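PDB 3SUK: cerato-platanin-like protein from Moniliophthora perniciosa, which is of unknown function but belongs to the cerato-platanin family of secreted proteins, built on a double-psi beta-barrel. Local coordinates for residues A[8-13]-A[92-97]; A[20-25]-A[81-86]. All blocks are in the same frame, centred on the assembly; numbering follows the deposited sequence.

Contact 1: residues A[8-13]-A[92-97]; sequences FDNTYD and VAQAAM
F8 and V92 form a parallel beta bridge in the double-psi barrel, at the point where strand 90-92 gives way to helix 94-101. The backbone bond D9 N to V92 O (2.8 Å) closes this bridge, and the CA-H of F8 leans on the same carbonyl oxygen. Just beyond it, the D13 carboxylate receives the first turn of the helix, which starts after A93 at the N-cap position. D13 OD1 takes the N-H of A95 (3.0 Å) with its syn lone pair. D13 OD2 takes that of Q94 (2.7 Å), also from the syn side. The negative group thus lies at the helix N terminus, where the dipole would favour it. N10 bridges the two segments with one amide nitrogen: ND2 donates to D13 OD2, reached from above the carboxylate plane, and to Q94 OE1 (3.1 Å), which lies nearly in the plane of its amide.

Apolar contacts flank this network. Y12 CB rests against A93 CB (3.9 Å). With CG anti to the backbone N (chi1 -175°) and the chain extended, Q94 runs alongside F8 and places CG over one ring face, a CH-pi contact. The ring's edge is met by a Met-aromatic contact, M97 SD lying 3.8 Å from F8 CD2, near the ring plane.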
# COMPACT_ATOMS: atom_id res chain seq x y z
N PHE A 8 -1.48 -8.69 -4.41
CA PHE A 8 -0.42 -7.89 -4.98
C PHE A 8 -0.73 -7.48 -6.39
O PHE A 8 -1.53 -8.06 -7.08
CB PHE A 8 0.97 -8.56 -4.85
CG PHE A 8 1.19 -9.72 -5.79
CD1 PHE A 8 1.64 -9.54 -7.08
CD2 PHE A 8 0.94 -10.98 -5.36
CE1 PHE A 8 1.82 -10.56 -7.90
CE2 PHE A 8 1.17 -12.04 -6.20
CZ PHE A 8 1.60 -11.82 -7.48
N ASP A 9 -0.11 -6.38 -6.75
CA ASP A 9 -0.24 -5.79 -8.09
C ASP A 9 1.14 -5.26 -8.44
O ASP A 9 1.61 -4.35 -7.82
CB ASP A 9 -1.28 -4.67 -8.03
CG ASP A 9 -1.53 -3.98 -9.38
OD1 ASP A 9 -0.72 -4.08 -10.25
OD2 ASP A 9 -2.55 -3.31 -9.51
N ASN A 10 1.73 -5.85 -9.49
CA ASN A 10 3.08 -5.53 -9.92
C ASN A 10 3.26 -4.11 -10.47
O ASN A 10 4.34 -3.68 -10.62
CB ASN A 10 3.58 -6.55 -10.95
CG ASN A 10 3.72 -7.95 -10.38
OD1 ASN A 10 3.12 -8.87 -10.89
ND2 ASN A 10 4.48 -8.10 -9.34
N THR A 11 2.18 -3.40 -10.73
CA THR A 11 2.23 -1.98 -11.11
C THR A 11 3.09 -1.27 -10.06
O THR A 11 3.97 -0.54 -10.38
CB THR A 11 0.77 -1.40 -11.05
OG1 THR A 11 0.01 -1.95 -12.12
CG2 THR A 11 0.79 0.07 -11.19
N TYR A 12 2.88 -1.57 -8.79
CA TYR A 12 3.57 -0.87 -7.69
C TYR A 12 5.01 -1.27 -7.41
O TYR A 12 5.65 -0.64 -6.65
CB TYR A 12 2.71 -0.94 -6.40
CG TYR A 12 1.26 -0.54 -6.63
CD1 TYR A 12 0.93 0.71 -7.15
CD2 TYR A 12 0.23 -1.42 -6.37
CE1 TYR A 12 -0.40 1.05 -7.39
CE2 TYR A 12 -1.06 -1.08 -6.63
CZ TYR A 12 -1.39 0.13 -7.14
OH TYR A 12 -2.69 0.47 -7.39
N ASP A 13 5.44 -2.36 -8.02
CA ASP A 13 6.79 -2.89 -7.84
C ASP A 13 7.83 -2.08 -8.55
O ASP A 13 8.99 -2.20 -8.29
CB ASP A 13 6.89 -4.36 -8.26
CG ASP A 13 6.34 -5.26 -7.22
OD1 ASP A 13 7.00 -5.37 -6.19
OD2 ASP A 13 5.28 -5.76 -7.42
N VAL A 92 -1.13 -4.43 -3.12
CA VAL A 92 0.21 -3.92 -2.79
C VAL A 92 1.30 -4.40 -3.72
O VAL A 92 1.13 -5.30 -4.45
CB VAL A 92 0.60 -4.22 -1.29
CG1 VAL A 92 -0.52 -3.68 -0.35
CG2 VAL A 92 0.90 -5.72 -1.07
N ALA A 93 2.46 -3.76 -3.65
CA ALA A 93 3.59 -4.23 -4.46
C ALA A 93 3.88 -5.68 -4.05
O ALA A 93 3.79 -6.03 -2.91
CB ALA A 93 4.81 -3.35 -4.23
N GLN A 94 4.27 -6.49 -5.01
CA GLN A 94 4.59 -7.86 -4.67
C GLN A 94 5.70 -7.85 -3.60
O GLN A 94 5.67 -8.64 -2.69
CB GLN A 94 5.09 -8.61 -5.93
CG GLN A 94 5.33 -10.09 -5.63
CD GLN A 94 6.02 -10.78 -6.79
OE1 GLN A 94 5.67 -10.59 -7.91
NE2 GLN A 94 6.99 -11.64 -6.48
N ALA A 95 6.65 -6.96 -3.70
CA ALA A 95 7.75 -6.97 -2.77
C ALA A 95 7.26 -6.79 -1.32
O ALA A 95 7.76 -7.44 -0.41
CB ALA A 95 8.75 -5.93 -3.13
N ALA A 96 6.26 -5.94 -1.15
CA ALA A 96 5.64 -5.74 0.13
C ALA A 96 4.92 -6.97 0.64
O ALA A 96 5.05 -7.29 1.78
CB ALA A 96 4.70 -4.56 0.09
N MET A 97 4.15 -7.63 -0.20
CA MET A 97 3.49 -8.86 0.17
C MET A 97 4.52 -9.94 0.47
O MET A 97 4.32 -10.72 1.35
CB MET A 97 2.48 -9.32 -0.88
CG MET A 97 1.65 -10.45 -0.41
SD MET A 97 0.35 -10.87 -1.60
CE MET A 97 -0.49 -12.21 -0.78

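Contact 2: residues A[20-25]-A[81-86]; sequences NTVACS and VAIDHA
A23 and D84 are joined by the hydrogen bond that links residues 20-25 to the corner the chain turns at D84, following on from strand 74-83 of the cerato-platanin barrel. The N-H of A23 reaches D84 OD1 (3.0 Å) along a fairly straight path, 164° at the hydrogen, from well above the carboxylate plane. D84 OD1 also accepts the N-H of H85 (2.9 Å), which comes from the opposite face and along a more bent path. OD1 is therefore gripped by two backbone amides, one from each segment, that straddle the plane of its carboxylate. A chi1 of -162°, with CG opposite the backbone N, carries the carboxylate of D84 across to the A23 amide. OD2 is engaged separately, by the hydroxyl of Y12.

Van der Waals contacts complete the junction. V22 lays CB and one methyl against this carboxylate, with V22 CB 3.5 Å from D84 CG and V22 CG1 at the same distance from D84 OD2. That methyl also meets I83 CD1, but loosely. The other methyl, V22 CG2, turns to the carbonyl oxygen of I83 (3.3 Å). C24, at the centre of an inverse gamma turn, approaches that carbonyl too, and both its CB and its SG lie 3.3 Å from I83 O. A23 CB faces the backbone of H85 more loosely, at 3.9 Å from its N.

Around the junction, the disulfide from C24 to C61 ties the loop to a further part of the chain, and the backbone of C24 is hydrogen-bonded to that of L31. On the barrel side, the side chain of I83 lies against I47 and that of D84 against A49, both in strand 47-50, the parallel neighbour of strand 74-83.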
# COMPACT_ATOMS: atom_id res chain seq x y z
N ASN A 20 1.12 10.15 -11.25
CA ASN A 20 0.06 10.59 -12.14
C ASN A 20 -0.77 9.47 -12.74
O ASN A 20 -1.78 9.71 -13.32
CB ASN A 20 0.59 11.55 -13.20
CG ASN A 20 1.01 12.85 -12.59
OD1 ASN A 20 0.37 13.37 -11.72
ND2 ASN A 20 2.14 13.32 -13.01
N THR A 21 -0.32 8.24 -12.53
CA THR A 21 -1.00 7.03 -13.02
C THR A 21 -1.99 6.42 -12.01
O THR A 21 -2.65 5.48 -12.34
CB THR A 21 -0.00 5.88 -13.42
OG1 THR A 21 0.69 5.41 -12.27
CG2 THR A 21 1.02 6.32 -14.48
N VAL A 22 -2.11 7.01 -10.82
CA VAL A 22 -2.97 6.49 -9.77
C VAL A 22 -4.01 7.52 -9.37
O VAL A 22 -3.96 8.61 -9.79
CB VAL A 22 -2.16 5.98 -8.52
CG1 VAL A 22 -1.22 4.89 -8.91
CG2 VAL A 22 -1.32 7.13 -7.96
N ALA A 23 -4.95 7.12 -8.55
CA ALA A 23 -6.02 7.97 -8.13
C ALA A 23 -5.51 9.21 -7.38
O ALA A 23 -6.09 10.24 -7.50
CB ALA A 23 -6.95 7.19 -7.26
N CYS A 24 -4.44 9.04 -6.61
CA CYS A 24 -3.87 10.11 -5.78
C CYS A 24 -2.81 10.93 -6.50
O CYS A 24 -1.75 11.11 -6.04
CB CYS A 24 -3.32 9.56 -4.46
SG CYS A 24 -4.58 8.58 -3.49
N SER A 25 -3.23 11.43 -7.65
CA SER A 25 -2.35 12.17 -8.51
C SER A 25 -2.41 13.68 -8.17
O SER A 25 -1.63 14.13 -7.41
CB SER A 25 -2.80 11.90 -9.97
OG SER A 25 -4.13 12.20 -10.21
N VAL A 81 2.07 2.85 2.66
CA VAL A 81 1.31 4.04 2.25
C VAL A 81 0.35 3.68 1.14
O VAL A 81 0.73 3.13 0.17
CB VAL A 81 2.26 5.19 1.75
CG1 VAL A 81 1.45 6.41 1.23
CG2 VAL A 81 3.20 5.63 2.92
N ALA A 82 -0.87 4.10 1.32
CA ALA A 82 -1.90 3.92 0.30
C ALA A 82 -1.94 5.12 -0.64
O ALA A 82 -2.03 6.20 -0.22
CB ALA A 82 -3.25 3.65 0.97
N ILE A 83 -1.81 4.81 -1.92
CA ILE A 83 -1.74 5.83 -2.97
C ILE A 83 -2.76 5.71 -4.12
O ILE A 83 -2.66 6.41 -5.08
CB ILE A 83 -0.31 5.83 -3.57
CG1 ILE A 83 -0.01 4.55 -4.37
CG2 ILE A 83 0.73 6.05 -2.46
CD1 ILE A 83 1.24 4.59 -5.21
N ASP A 84 -3.65 4.74 -4.04
CA ASP A 84 -4.53 4.43 -5.18
C ASP A 84 -5.78 3.76 -4.61
O ASP A 84 -5.78 3.35 -3.50
CB ASP A 84 -3.77 3.52 -6.15
CG ASP A 84 -4.35 3.47 -7.58
OD1 ASP A 84 -5.28 4.19 -7.86
OD2 ASP A 84 -3.81 2.64 -8.31
N HIS A 85 -6.82 3.71 -5.43
CA HIS A 85 -8.06 3.00 -5.12
C HIS A 85 -7.93 1.50 -5.39
O HIS A 85 -7.47 1.14 -6.38
CB HIS A 85 -9.19 3.59 -6.00
CG HIS A 85 -10.46 2.77 -5.97
ND1 HIS A 85 -11.31 2.74 -4.90
CD2 HIS A 85 -10.98 1.91 -6.87
CE1 HIS A 85 -12.32 1.94 -5.15
NE2 HIS A 85 -12.15 1.43 -6.35
N ALA A 86 -8.44 0.68 -4.47
CA ALA A 86 -8.63 -0.76 -4.67
C ALA A 86 -10.11 -1.03 -4.48
O ALA A 86 -10.78 -0.35 -3.77
CB ALA A 86 -7.84 -1.52 -3.63

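How the contacts relate
Strand 4-8 leads from the N terminus into residues 8-13, the first half of contact 1, whose partner, 92-97, comes much later in the chain. Within that long loop, residues 20-25 find 81-86 and close contact 2, so the second closure is nested in the first. Contact 1 joins the end of strand 4-8 to the turn from strand 90-92 into helix 94-101; contact 2 fastens the following loop to the corner at D84 that comes after strand 74-83. Their centres lie about 13 Å apart, yet they meet directly: Y12 of contact 1 reaches D84 of contact 2, and Y12 CE1 packs on V22 CG1.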